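Local coordinates for type IV pilus assembly protein PilF (Thermus thermophilus HB8, PDB 5OIU) that probably hydrolyses ATP as a hexameric AAA+ motor to power the assembly of type IV pili, at residues R17-Q22 with M109-K114; K10-V15 with I61-I66; G218-S223 with K227-A232. All coordinates share one frame; numbering follows the deposited sequence.

Contact 1 of 3, residues R17-Q22 with M109-K114; sequences REAFLQ and MRLLKK
L111 lays its forked end over the methyl of A19 and the backbone at the start of F20. This is the helix-on-sheet packing of an alpha/beta layer: helix 6-22 lies across one face of the six-stranded antiparallel sheet, and L111 comes from its inner strand 104-111. The two methyls of L111 divide the work. CD1 stands 4.0 Å from A19 CB, with CD2 at 4.1 Å from the same A19 CB, and the alanine is thus met by both prongs. CD2 also reaches the helix backbone, 3.9 Å from F20 N and 4.0 Å from F20 CA. With CG anti to the carbonyl carbon (chi1 -79°), the leucine extends across the gap to the helix. Alanine suits its place because its short side chain lets the strand's leucine come right up to the helix turn, whereas leucine is long enough to bridge a CA separation of 7.7 Å between F20 and L111. I27, on the adjoining strand, touches A19 and L111 and continues this apolar layer, while the side chain of F20 touches I90. Strand alternation turns R110 to the other face, where it forms salt bridges with D26 and with D211 of a second subunit. Just beyond the strand, K113 touches the bound ATP, so the packed end of the sheet passes directly into a nucleotide-contacting segment. F20 adds little through its own side chain: its CB is 4.5 Å from L111 CD2.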
loop_
_atom_site.group_PDB
_atom_site.type_symbol
_atom_site.label_atom_id
_atom_site.label_comp_id
_atom_site.label_asym_id
_atom_site.label_seq_id
_atom_site.Cartn_x
_atom_site.Cartn_y
_atom_site.Cartn_z
ATOM N N ARG C 17 24.799 -38.470 24.454
ATOM C CA ARG C 17 26.101 -38.934 24.840
ATOM C C ARG C 17 26.593 -39.953 23.848
ATOM O O ARG C 17 27.677 -39.851 23.387
ATOM C CB ARG C 17 26.119 -39.481 26.255
ATOM C CG ARG C 17 27.503 -39.873 26.724
ATOM C CD ARG C 17 27.567 -40.256 28.175
ATOM N NE ARG C 17 26.747 -41.428 28.453
ATOM C CZ ARG C 17 25.599 -41.444 29.134
ATOM N NH1 ARG C 17 25.074 -40.344 29.641
ATOM N NH2 ARG C 17 24.972 -42.588 29.298
ATOM N N GLU C 18 25.777 -40.926 23.510
ATOM C CA GLU C 18 26.207 -41.990 22.608
ATOM C C GLU C 18 26.491 -41.470 21.197
ATOM O O GLU C 18 27.520 -41.817 20.597
ATOM C CB GLU C 18 25.162 -43.106 22.562
ATOM C CG GLU C 18 25.360 -44.198 23.603
ATOM C CD GLU C 18 26.676 -44.931 23.464
ATOM O OE1 GLU C 18 27.328 -44.803 22.394
ATOM O OE2 GLU C 18 27.052 -45.654 24.426
ATOM N N ALA C 19 25.582 -40.660 20.637
ATOM C CA ALA C 19 25.832 -40.042 19.332
ATOM C C ALA C 19 27.170 -39.306 19.311
ATOM O O ALA C 19 27.980 -39.490 18.393
ATOM C CB ALA C 19 24.694 -39.085 18.962
ATOM N N PHE C 20 27.425 -38.474 20.330
ATOM C CA PHE C 20 28.676 -37.720 20.380
ATOM C C PHE C 20 29.895 -38.645 20.373
ATOM O O PHE C 20 30.821 -38.457 19.577
ATOM C CB PHE C 20 28.696 -36.812 21.610
ATOM C CG PHE C 20 29.946 -35.993 21.729
ATOM C CD1 PHE C 20 30.176 -34.927 20.868
ATOM C CD2 PHE C 20 30.904 -36.295 22.698
ATOM C CE1 PHE C 20 31.329 -34.166 20.969
ATOM C CE2 PHE C 20 32.067 -35.526 22.817
ATOM C CZ PHE C 20 32.282 -34.467 21.947
ATOM N N LEU C 21 29.920 -39.647 21.256
ATOM C CA LEU C 21 31.034 -40.600 21.241
ATOM C C LEU C 21 31.072 -41.429 19.957
ATOM O O LEU C 21 32.156 -41.777 19.473
ATOM C CB LEU C 21 30.954 -41.525 22.446
ATOM C CG LEU C 21 30.934 -40.838 23.805
ATOM C CD1 LEU C 21 30.432 -41.807 24.865
ATOM C CD2 LEU C 21 32.320 -40.286 24.155
ATOM N N GLN C 22 29.912 -41.767 19.393
ATOM C CA GLN C 22 29.899 -42.513 18.139
ATOM C C GLN C 22 30.498 -41.731 16.977
ATOM O O GLN C 22 30.836 -42.344 15.951
ATOM C CB GLN C 22 28.469 -42.902 17.766
ATOM C CG GLN C 22 28.030 -44.190 18.381
ATOM C CD GLN C 22 29.065 -45.262 18.178
ATOM O OE1 GLN C 22 29.648 -45.392 17.084
ATOM N NE2 GLN C 22 29.321 -46.028 19.232
ATOM N N MET C 109 17.834 -34.545 15.418
ATOM C CA MET C 109 18.876 -33.691 15.966
ATOM C C MET C 109 20.156 -33.923 15.174
ATOM O O MET C 109 20.756 -35.001 15.260
ATOM C CB MET C 109 19.069 -33.969 17.454
ATOM C CG MET C 109 18.031 -33.290 18.331
ATOM S SD MET C 109 18.153 -33.689 20.082
ATOM C CE MET C 109 18.102 -35.485 20.038
ATOM N N ARG C 110 20.563 -32.928 14.382
ATOM C CA ARG C 110 21.838 -33.020 13.690
ATOM C C ARG C 110 22.943 -32.524 14.604
ATOM O O ARG C 110 22.843 -31.437 15.185
ATOM C CB ARG C 110 21.860 -32.219 12.385
ATOM C CG ARG C 110 23.321 -32.139 11.845
ATOM C CD ARG C 110 23.483 -31.979 10.331
ATOM N NE ARG C 110 22.885 -33.055 9.555
ATOM C CZ ARG C 110 22.240 -32.836 8.413
ATOM N NH1 ARG C 110 22.150 -31.593 7.962
ATOM N NH2 ARG C 110 21.686 -33.829 7.726
ATOM N N LEU C 111 24.001 -33.316 14.731
ATOM C CA LEU C 111 25.163 -32.888 15.496
ATOM C C LEU C 111 26.014 -31.969 14.630
ATOM O O LEU C 111 26.482 -32.380 13.566
ATOM C CB LEU C 111 25.961 -34.094 15.971
ATOM C CG LEU C 111 25.360 -34.769 17.208
ATOM C CD1 LEU C 111 24.252 -35.739 16.826
ATOM C CD2 LEU C 111 26.429 -35.481 17.994
ATOM N N LEU C 112 26.193 -30.724 15.065
ATOM C CA LEU C 112 27.017 -29.781 14.321
ATOM C C LEU C 112 28.494 -30.038 14.595
ATOM O O LEU C 112 28.865 -30.521 15.666
ATOM C CB LEU C 112 26.671 -28.331 14.692
ATOM C CG LEU C 112 25.225 -27.814 14.568
ATOM C CD1 LEU C 112 25.123 -26.378 15.076
ATOM C CD2 LEU C 112 24.652 -27.925 13.142
ATOM N N LYS C 113 29.341 -29.711 13.621
ATOM C CA LYS C 113 30.782 -29.806 13.839
ATOM C C LYS C 113 31.218 -28.791 14.890
ATOM O O LYS C 113 30.680 -27.682 14.966
ATOM C CB LYS C 113 31.552 -29.557 12.535
ATOM C CG LYS C 113 31.344 -30.589 11.432
ATOM C CD LYS C 113 30.752 -29.933 10.151
ATOM C CE LYS C 113 31.744 -29.862 8.954
ATOM N NZ LYS C 113 31.104 -29.454 7.647
ATOM N N LYS C 114 32.194 -29.181 15.713
ATOM C CA LYS C 114 32.697 -28.301 16.761
ATOM C C LYS C 114 33.228 -27.015 16.150
ATOM O O LYS C 114 34.023 -27.036 15.206
ATOM C CB LYS C 114 33.788 -29.003 17.573
ATOM C CG LYS C 114 34.493 -28.110 18.575
ATOM C CD LYS C 114 33.906 -28.214 19.986
ATOM C CE LYS C 114 34.680 -27.325 20.942
ATOM N NZ LYS C 114 34.945 -25.953 20.387
#

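Contact 2 of 3, residues K10-V15 with I61-I66; sequences KFVKQV and ISVVKI
V12, V63 and V64 bring no ring or other flat group to this contact, so it has no stacked faces or edges; the branched ends of three valines make it. V12 CG2 fits between two methyls of helix 57-67, lying 3.7 Å from V64 CG2 and 3.8 Å from V63 CG1. The second branch also takes part, since V12 CG1 is 3.9 Å from V64 CG2. In V64 the CB bond does not aim at helix 6-22, but chi1 167° sets CG1 anti to the backbone N, which leaves CG2 anti to the carbonyl carbon, where it meets V12. V63 and V12 run past one another in opposite senses, which brings V63 CG1 within 4.1 Å of V12 CB. The arrangement is a helix-helix packing in which helix 6-22, the first helix of the modelled chain, meets helix 57-67 on one face of the six-stranded antiparallel sheet. Valine suits such a spot: its branches start at CB, and the compact side chains allow the CA atoms of V12 and V64 to come within 7.2 Å. Neighbours on helix 6-22 turn to the sheet instead, F11 and V15 both touching V38. On helix 57-67, K65 lies outside the valine contact and pairs its NZ with E105 on strand 104-111.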
loop_
_atom_site.group_PDB
_atom_site.type_symbol
_atom_site.label_atom_id
_atom_site.label_comp_id
_atom_site.label_asym_id
_atom_site.label_seq_id
_atom_site.Cartn_x
_atom_site.Cartn_y
_atom_site.Cartn_z
ATOM N N LYS C 10 16.675 -38.698 31.110
ATOM C CA LYS C 10 17.850 -39.553 31.170
ATOM C C LYS C 10 18.080 -40.250 29.841
ATOM O O LYS C 10 19.231 -40.516 29.462
ATOM C CB LYS C 10 17.680 -40.566 32.306
ATOM C CG LYS C 10 18.717 -41.672 32.346
ATOM C CD LYS C 10 18.561 -42.547 33.582
ATOM C CE LYS C 10 19.607 -43.649 33.608
ATOM N NZ LYS C 10 19.114 -44.892 32.978
ATOM N N PHE C 11 17.002 -40.533 29.111
ATOM C CA PHE C 11 17.147 -41.154 27.801
ATOM C C PHE C 11 17.774 -40.183 26.805
ATOM O O PHE C 11 18.745 -40.525 26.117
ATOM C CB PHE C 11 15.793 -41.641 27.298
ATOM C CG PHE C 11 15.856 -42.228 25.931
ATOM C CD1 PHE C 11 16.271 -43.538 25.756
ATOM C CD2 PHE C 11 15.546 -41.458 24.812
ATOM C CE1 PHE C 11 16.356 -44.090 24.494
ATOM C CE2 PHE C 11 15.637 -41.991 23.556
ATOM C CZ PHE C 11 16.041 -43.316 23.394
ATOM N N VAL C 12 17.220 -38.975 26.701
ATOM C CA VAL C 12 17.770 -38.004 25.764
ATOM C C VAL C 12 19.260 -37.841 26.020
ATOM O O VAL C 12 20.085 -37.977 25.109
ATOM C CB VAL C 12 17.015 -36.662 25.856
ATOM C CG1 VAL C 12 17.618 -35.627 24.919
ATOM C CG2 VAL C 12 15.563 -36.855 25.510
ATOM N N LYS C 13 19.632 -37.622 27.286
ATOM C CA LYS C 13 21.036 -37.395 27.612
ATOM C C LYS C 13 21.896 -38.594 27.244
ATOM O O LYS C 13 23.083 -38.435 26.945
ATOM C CB LYS C 13 21.184 -37.046 29.092
ATOM C CG LYS C 13 20.798 -35.590 29.406
ATOM C CD LYS C 13 21.041 -35.202 30.868
ATOM C CE LYS C 13 20.597 -33.754 31.138
ATOM N NZ LYS C 13 20.695 -33.360 32.584
ATOM N N GLN C 14 21.316 -39.790 27.215
ATOM C CA GLN C 14 22.091 -40.966 26.840
ATOM C C GLN C 14 22.289 -41.056 25.333
ATOM O O GLN C 14 23.389 -41.383 24.871
ATOM C CB GLN C 14 21.411 -42.238 27.356
ATOM C CG GLN C 14 22.269 -43.506 27.282
ATOM C CD GLN C 14 21.623 -44.702 27.994
ATOM O OE1 GLN C 14 20.402 -44.750 28.179
ATOM N NE2 GLN C 14 22.446 -45.671 28.396
ATOM N N VAL C 15 21.247 -40.786 24.547
ATOM C CA VAL C 15 21.417 -40.928 23.107
ATOM C C VAL C 15 22.331 -39.829 22.603
ATOM O O VAL C 15 23.151 -40.056 21.702
ATOM C CB VAL C 15 20.051 -40.968 22.364
ATOM C CG1 VAL C 15 19.368 -39.639 22.321
ATOM C CG2 VAL C 15 20.225 -41.480 20.941
ATOM N N ILE C 61 9.767 -36.202 23.539
ATOM C CA ILE C 61 9.621 -35.002 22.717
ATOM C C ILE C 61 9.557 -33.752 23.583
ATOM O O ILE C 61 9.956 -32.667 23.153
ATOM C CB ILE C 61 8.381 -35.153 21.806
ATOM C CG1 ILE C 61 8.693 -36.127 20.680
ATOM C CG2 ILE C 61 7.921 -33.821 21.200
ATOM C CD1 ILE C 61 9.531 -35.520 19.593
ATOM N N SER C 62 9.069 -33.873 24.813
ATOM C CA SER C 62 9.011 -32.702 25.680
ATOM C C SER C 62 10.405 -32.291 26.131
ATOM O O SER C 62 10.758 -31.108 26.089
ATOM C CB SER C 62 8.107 -32.980 26.877
ATOM O OG SER C 62 7.529 -31.775 27.351
ATOM N N VAL C 63 11.218 -33.261 26.562
ATOM C CA VAL C 63 12.588 -32.959 26.977
ATOM C C VAL C 63 13.351 -32.314 25.834
ATOM O O VAL C 63 14.058 -31.312 26.005
ATOM C CB VAL C 63 13.302 -34.234 27.459
ATOM C CG1 VAL C 63 14.725 -33.921 27.816
ATOM C CG2 VAL C 63 12.571 -34.826 28.644
ATOM N N VAL C 64 13.204 -32.885 24.645
ATOM C CA VAL C 64 13.917 -32.400 23.477
ATOM C C VAL C 64 13.419 -31.011 23.076
ATOM O O VAL C 64 14.209 -30.137 22.690
ATOM C CB VAL C 64 13.760 -33.444 22.361
ATOM C CG1 VAL C 64 14.175 -32.893 21.063
ATOM C CG2 VAL C 64 14.578 -34.660 22.707
ATOM N N LYS C 65 12.105 -30.775 23.193
ATOM C CA LYS C 65 11.546 -29.469 22.854
ATOM C C LYS C 65 12.026 -28.403 23.821
ATOM O O LYS C 65 12.427 -27.311 23.399
ATOM C CB LYS C 65 10.017 -29.514 22.843
ATOM C CG LYS C 65 9.419 -29.742 21.484
ATOM C CD LYS C 65 7.927 -29.612 21.530
ATOM C CE LYS C 65 7.290 -30.207 20.300
ATOM N NZ LYS C 65 5.877 -29.758 20.196
ATOM N N ILE C 66 11.986 -28.695 25.127
ATOM C CA ILE C 66 12.443 -27.717 26.108
ATOM C C ILE C 66 13.919 -27.413 25.901
ATOM O O ILE C 66 14.351 -26.263 26.032
ATOM C CB ILE C 66 12.164 -28.208 27.539
ATOM C CG1 ILE C 66 10.705 -27.979 27.894
ATOM C CG2 ILE C 66 13.013 -27.445 28.538
ATOM C CD1 ILE C 66 10.237 -28.884 28.980
#

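Contact 3 of 3, residues G218-S223 with K227-A232; sequences GEIRDS and KIATEA
A short-range contact at a strand-to-helix turn, this one joins the loop after strand 214-217 to the opening turns of helix 223-235 in the P-loop ATPase domain. K227 N donates to S223 O at 3.0 Å, the i+4 to i bond of the helix's first turn, and it is reasonably straight (155° at the hydrogen). D222 occupies the N-cap: its OD1 accepts from T225 N, and a short acidic side chain is well suited to receiving such an amide at a helix start. The apolar half is a single touch, I220 CD1 against A229 CB at 4.1 Å. I220 CG1 lies anti to the carbonyl carbon (chi1 -60°) and the chain is extended beyond it, which carries CD1 to the helix, while the small alanine lets the loop lie close. K227 CB lies 3.8 Å from S223 O, and the bent remainder leads off to V260 and E261. Within the loop, R221 NH1 forms a salt bridge to E219 OE1 at 3.2 Å, reaching it from above the carboxylate plane, and NH1 also pairs with D178. The GEIRD sequence is consistent with the Walker B region of secretion ATPases. In the beta-alpha-beta unit of strands 214-217 and 238-243, I220 is wedged between A229 of the connecting helix and A241 and L243 of the second strand, while I228 packs on helix 200-206 and T230 on helix 262-268.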
loop_
_atom_site.group_PDB
_atom_site.type_symbol
_atom_site.label_atom_id
_atom_site.label_comp_id
_atom_site.label_asym_id
_atom_site.label_seq_id
_atom_site.Cartn_x
_atom_site.Cartn_y
_atom_site.Cartn_z
ATOM N N GLY C 218 22.379 -9.163 18.782
ATOM C CA GLY C 218 22.471 -10.534 18.300
ATOM C C GLY C 218 21.348 -10.913 17.357
ATOM O O GLY C 218 21.535 -11.740 16.452
ATOM N N GLU C 219 20.173 -10.313 17.550
ATOM C CA GLU C 219 19.018 -10.577 16.705
ATOM C C GLU C 219 18.070 -9.392 16.793
ATOM O O GLU C 219 17.650 -9.011 17.892
ATOM C CB GLU C 219 18.316 -11.867 17.137
ATOM C CG GLU C 219 17.907 -12.760 16.001
ATOM C CD GLU C 219 16.703 -13.631 16.335
ATOM O OE1 GLU C 219 16.682 -14.233 17.439
ATOM O OE2 GLU C 219 15.775 -13.705 15.487
ATOM N N ILE C 220 17.755 -8.807 15.638
ATOM C CA ILE C 220 16.688 -7.826 15.511
ATOM C C ILE C 220 15.426 -8.610 15.175
ATOM O O ILE C 220 15.199 -8.973 14.022
ATOM C CB ILE C 220 16.986 -6.783 14.433
ATOM C CG1 ILE C 220 18.271 -6.011 14.750
ATOM C CG2 ILE C 220 15.780 -5.828 14.283
ATOM C CD1 ILE C 220 18.467 -4.762 13.897
ATOM N N ARG C 221 14.597 -8.869 16.183
ATOM C CA ARG C 221 13.395 -9.658 15.970
ATOM C C ARG C 221 12.144 -9.024 16.561
ATOM O O ARG C 221 11.133 -9.709 16.712
ATOM C CB ARG C 221 13.573 -11.071 16.538
ATOM C CG ARG C 221 14.013 -11.101 17.971
ATOM C CD ARG C 221 13.623 -12.405 18.632
ATOM N NE ARG C 221 13.669 -12.326 20.095
ATOM C CZ ARG C 221 14.415 -13.123 20.858
ATOM N NH1 ARG C 221 15.179 -14.064 20.291
ATOM N NH2 ARG C 221 14.394 -12.984 22.183
ATOM N N ASP C 222 12.171 -7.752 16.916
ATOM C CA ASP C 222 10.929 -7.085 17.256
ATOM C C ASP C 222 11.052 -5.637 16.820
ATOM O O ASP C 222 12.133 -5.179 16.435
ATOM C CB ASP C 222 10.573 -7.246 18.746
ATOM C CG ASP C 222 11.618 -6.672 19.679
ATOM O OD1 ASP C 222 11.978 -5.475 19.559
ATOM O OD2 ASP C 222 12.052 -7.431 20.571
ATOM N N SER C 223 9.941 -4.935 16.833
ATOM C CA SER C 223 9.911 -3.572 16.398
ATOM C C SER C 223 10.695 -2.606 17.279
ATOM O O SER C 223 11.513 -1.921 16.791
ATOM C CB SER C 223 8.477 -3.132 16.145
ATOM O OG SER C 223 7.927 -3.859 15.074
ATOM N N LYS C 227 13.875 -0.220 16.108
ATOM C CA LYS C 227 13.866 1.234 16.157
ATOM C C LYS C 227 15.008 1.752 17.025
ATOM O O LYS C 227 15.715 2.683 16.626
ATOM C CB LYS C 227 12.501 1.745 16.632
ATOM C CG LYS C 227 11.629 2.369 15.508
ATOM C CD LYS C 227 12.124 3.801 15.091
ATOM C CE LYS C 227 11.494 4.333 13.767
ATOM N NZ LYS C 227 12.453 5.119 12.936
ATOM N N ILE C 228 15.250 1.130 18.183
ATOM C CA ILE C 228 16.376 1.560 19.022
ATOM C C ILE C 228 17.708 1.313 18.317
ATOM O O ILE C 228 18.619 2.144 18.370
ATOM C CB ILE C 228 16.333 0.871 20.397
ATOM C CG1 ILE C 228 15.081 1.289 21.162
ATOM C CG2 ILE C 228 17.567 1.203 21.192
ATOM C CD1 ILE C 228 14.784 0.417 22.320
ATOM N N ALA C 229 17.841 0.182 17.628
ATOM C CA ALA C 229 19.093 -0.075 16.925
ATOM C C ALA C 229 19.321 0.948 15.820
ATOM O O ALA C 229 20.446 1.426 15.642
ATOM C CB ALA C 229 19.107 -1.499 16.370
ATOM N N THR C 230 18.268 1.318 15.077
ATOM C CA THR C 230 18.433 2.347 14.051
ATOM C C THR C 230 18.748 3.698 14.682
ATOM O O THR C 230 19.589 4.446 14.174
ATOM C CB THR C 230 17.179 2.457 13.179
ATOM O OG1 THR C 230 16.827 1.172 12.672
ATOM C CG2 THR C 230 17.424 3.385 12.001
ATOM N N GLU C 231 18.084 4.017 15.793
ATOM C CA GLU C 231 18.324 5.285 16.476
ATOM C C GLU C 231 19.769 5.381 16.953
ATOM O O GLU C 231 20.415 6.424 16.787
ATOM C CB GLU C 231 17.342 5.428 17.648
ATOM C CG GLU C 231 17.704 6.460 18.724
ATOM C CD GLU C 231 16.716 6.456 19.904
ATOM O OE1 GLU C 231 15.763 5.641 19.884
ATOM O OE2 GLU C 231 16.891 7.271 20.848
ATOM N N ALA C 232 20.302 4.294 17.521
ATOM C CA ALA C 232 21.679 4.330 18.006
ATOM C C ALA C 232 22.671 4.473 16.856
ATOM O O ALA C 232 23.709 5.116 17.018
ATOM C CB ALA C 232 21.987 3.083 18.831
#

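Overall arrangement
Contacts 1 and 2 belong to the N-terminal part of the chain, where helices 6-22 and 57-67 pack with the antiparallel sheet; their centres are about 14 Å apart. They share helix 6-22, whose C-terminal part meets strand 104-111 and whose middle meets helix 57-67. Their segments alternate along the chain, and they touch where M109 SD lies 4.2 Å from V64 CG1. Contact 3 comes later, at the loop and helix 223-235 that link strands 214-217 and 238-243 of the mixed sheet; its centre is about 35 Å from that of contact 1 and about 34 Å from that of contact 2. ATP is bound between the two domains, consistent with nucleotide-dependent domain movement in a hexameric motor.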